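Local coordinates for protein glypican-1 (Homo sapiens, PDB 4YWT) that bears heparan sulfate chains at the cell surface, through which it binds alpha-4(V) collagen and takes part in Schwann cell myelination, at residues A[259-264]-A[413-418]. The protein carries 3 engineered substitutions. Sequence-based numbering, arbitrary orientation.
Sequences LGVPGA and RCWNGM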
loop_
_atom_site.group_PDB
_atom_site.type_symbol
_atom_site.label_atom_id
_atom_site.label_comp_id
_atom_site.label_asym_id
_atom_site.label_seq_id
_atom_site.Cartn_x
_atom_site.Cartn_y
_atom_site.Cartn_z
ATOM N N LEU A 259 -42.374 -3.053 -0.284
ATOM C CA LEU A 259 -43.380 -2.276 0.436
ATOM C C LEU A 259 -44.104 -1.273 -0.458
ATOM O O LEU A 259 -44.734 -0.337 0.032
ATOM C CB LEU A 259 -42.747 -1.548 1.622
ATOM C CG LEU A 259 -42.215 -2.434 2.751
ATOM C CD1 LEU A 259 -41.994 -1.614 4.012
ATOM C CD2 LEU A 259 -43.156 -3.601 3.022
ATOM N N GLY A 260 -44.011 -1.470 -1.769
ATOM C CA GLY A 260 -44.824 -0.713 -2.700
ATOM C C GLY A 260 -44.221 0.549 -3.289
ATOM O O GLY A 260 -44.933 1.345 -3.902
ATOM N N VAL A 261 -42.918 0.741 -3.114
ATOM C CA VAL A 261 -42.248 1.907 -3.683
ATOM C C VAL A 261 -40.919 1.545 -4.352
ATOM O O VAL A 261 -39.852 1.934 -3.878
ATOM C CB VAL A 261 -42.007 2.995 -2.607
ATOM C CG1 VAL A 261 -43.278 3.793 -2.366
ATOM C CG2 VAL A 261 -41.517 2.372 -1.305
ATOM N N PRO A 262 -40.982 0.811 -5.475
ATOM C CA PRO A 262 -39.764 0.362 -6.161
ATOM C C PRO A 262 -38.975 1.513 -6.780
ATOM O O PRO A 262 -37.771 1.382 -7.005
ATOM C CB PRO A 262 -40.303 -0.574 -7.246
ATOM C CG PRO A 262 -41.671 -0.064 -7.527
ATOM C CD PRO A 262 -42.201 0.419 -6.206
ATOM N N GLY A 263 -39.652 2.624 -7.051
ATOM C CA GLY A 263 -39.000 3.795 -7.608
ATOM C C GLY A 263 -38.228 4.567 -6.557
ATOM O O GLY A 263 -37.375 5.395 -6.881
ATOM N N ALA A 264 -38.528 4.295 -5.292
ATOM C CA ALA A 264 -37.862 4.972 -4.186
ATOM C C ALA A 264 -36.429 4.478 -4.024
ATOM O O ALA A 264 -36.159 3.279 -4.107
ATOM C CB ALA A 264 -38.640 4.774 -2.894
ATOM N N ARG A 413 -36.950 12.953 -2.460
ATOM C CA ARG A 413 -37.582 12.298 -1.319
ATOM C C ARG A 413 -37.229 10.817 -1.373
ATOM O O ARG A 413 -37.462 10.154 -2.383
ATOM C CB ARG A 413 -39.097 12.505 -1.331
ATOM N N CYS A 414 -36.673 10.299 -0.283
ATOM C CA CYS A 414 -35.966 9.022 -0.327
ATOM C C CYS A 414 -36.485 7.964 0.645
ATOM O O CYS A 414 -37.223 8.260 1.582
ATOM C CB CYS A 414 -34.478 9.263 -0.071
ATOM S SG CYS A 414 -34.160 10.368 1.321
ATOM N N TRP A 415 -36.089 6.722 0.396
ATOM C CA TRP A 415 -36.490 5.581 1.212
ATOM C C TRP A 415 -35.643 5.477 2.487
ATOM O O TRP A 415 -34.425 5.317 2.425
ATOM C CB TRP A 415 -36.382 4.316 0.351
ATOM C CG TRP A 415 -36.376 2.994 1.056
ATOM C CD1 TRP A 415 -35.284 2.221 1.333
ATOM C CD2 TRP A 415 -37.515 2.257 1.519
ATOM N NE1 TRP A 415 -35.670 1.061 1.958
ATOM C CE2 TRP A 415 -37.035 1.056 2.079
ATOM C CE3 TRP A 415 -38.892 2.497 1.520
ATOM C CZ2 TRP A 415 -37.883 0.103 2.642
ATOM C CZ3 TRP A 415 -39.731 1.548 2.079
ATOM C CH2 TRP A 415 -39.223 0.369 2.634
ATOM N N ASN A 416 -36.302 5.577 3.641
ATOM C CA ASN A 416 -35.630 5.507 4.939
ATOM C C ASN A 416 -35.683 4.106 5.543
ATOM O O ASN A 416 -35.161 3.857 6.630
ATOM C CB ASN A 416 -36.232 6.530 5.910
ATOM C CG ASN A 416 -37.733 6.355 6.105
ATOM O OD1 ASN A 416 -38.265 5.248 6.026
ATOM N ND2 ASN A 416 -38.420 7.460 6.371
ATOM N N GLY A 417 -36.326 3.205 4.814
ATOM C CA GLY A 417 -36.444 1.805 5.178
ATOM C C GLY A 417 -37.783 1.378 5.754
ATOM O O GLY A 417 -38.142 0.203 5.666
ATOM N N MET A 418 -38.522 2.301 6.361
ATOM C CA MET A 418 -39.956 2.104 6.564
ATOM C C MET A 418 -40.803 2.531 5.359
ATOM O O MET A 418 -41.749 1.841 4.980
ATOM C CB MET A 418 -40.412 2.811 7.839
ATOM C CG MET A 418 -40.041 2.016 9.087
ATOM S SD MET A 418 -39.575 2.996 10.524
ATOM C CE MET A 418 -40.583 4.451 10.281
#
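Leu259, Val261 and Ala264 pack on the side chain of Trp415, and all contact between 259-264 and 413-418 is apolar or van der Waals. Leu259 meets the far end of the indole. Leu259 CD1 lies at the edge, near the ring plane, 3.7 Å from Trp415 CH2. The two side chains cross at about a right angle. The same methyl also lies against the backbone, with Leu259 CD1 3.6 Å from Met418 O. Val261 uses one branch: Val261 CG2 lies 3.9 Å from Trp415 CE3 and approaches the six-membered ring obliquely. Ala264 touches the root of the side chain, with Ala264 CB 4.0 Å from Trp415 CB. From base to far edge, the side chain thus meets Ala264, Val261 and Leu259 in turn. Trp415 CG is anti to the backbone N (chi1 164°), which carries the indole along this row.

The loop 259-264 lies between helix 255-258 and helix 268-278. A Schellman motif ends the first helix, with Gly260 at positive phi as its C-prime residue. A type I beta turn from Val261 to Ala264 follows, closed by the hydrogen bond from Ala264 N to Val261 O, 3.1 Å. Leu259, at the helix end, and Val261 and Ala264, the first and last residues of the turn, all direct their CB atoms toward 413-418. In 413-418, strand 414-415 pairs antiparallel with 420-421 in a small two-stranded sheet. The Cys414-Cys267 disulfide and backbone hydrogen bonds of Trp415 with Arg265 and Cys267 tie the two regions together just beyond Ala264.

The indole N-H is used as well: Trp415 NE1 is hydrogen-bonded to Lys251 O. Asn416 OD1 accepts from Met418 N at 3.0 Å, in the carbonyl plane, forming an Asx turn. In this turn Gly417 CA sits over one face of the Trp415 indole, 3.1 Å above the plane and offset toward the rim.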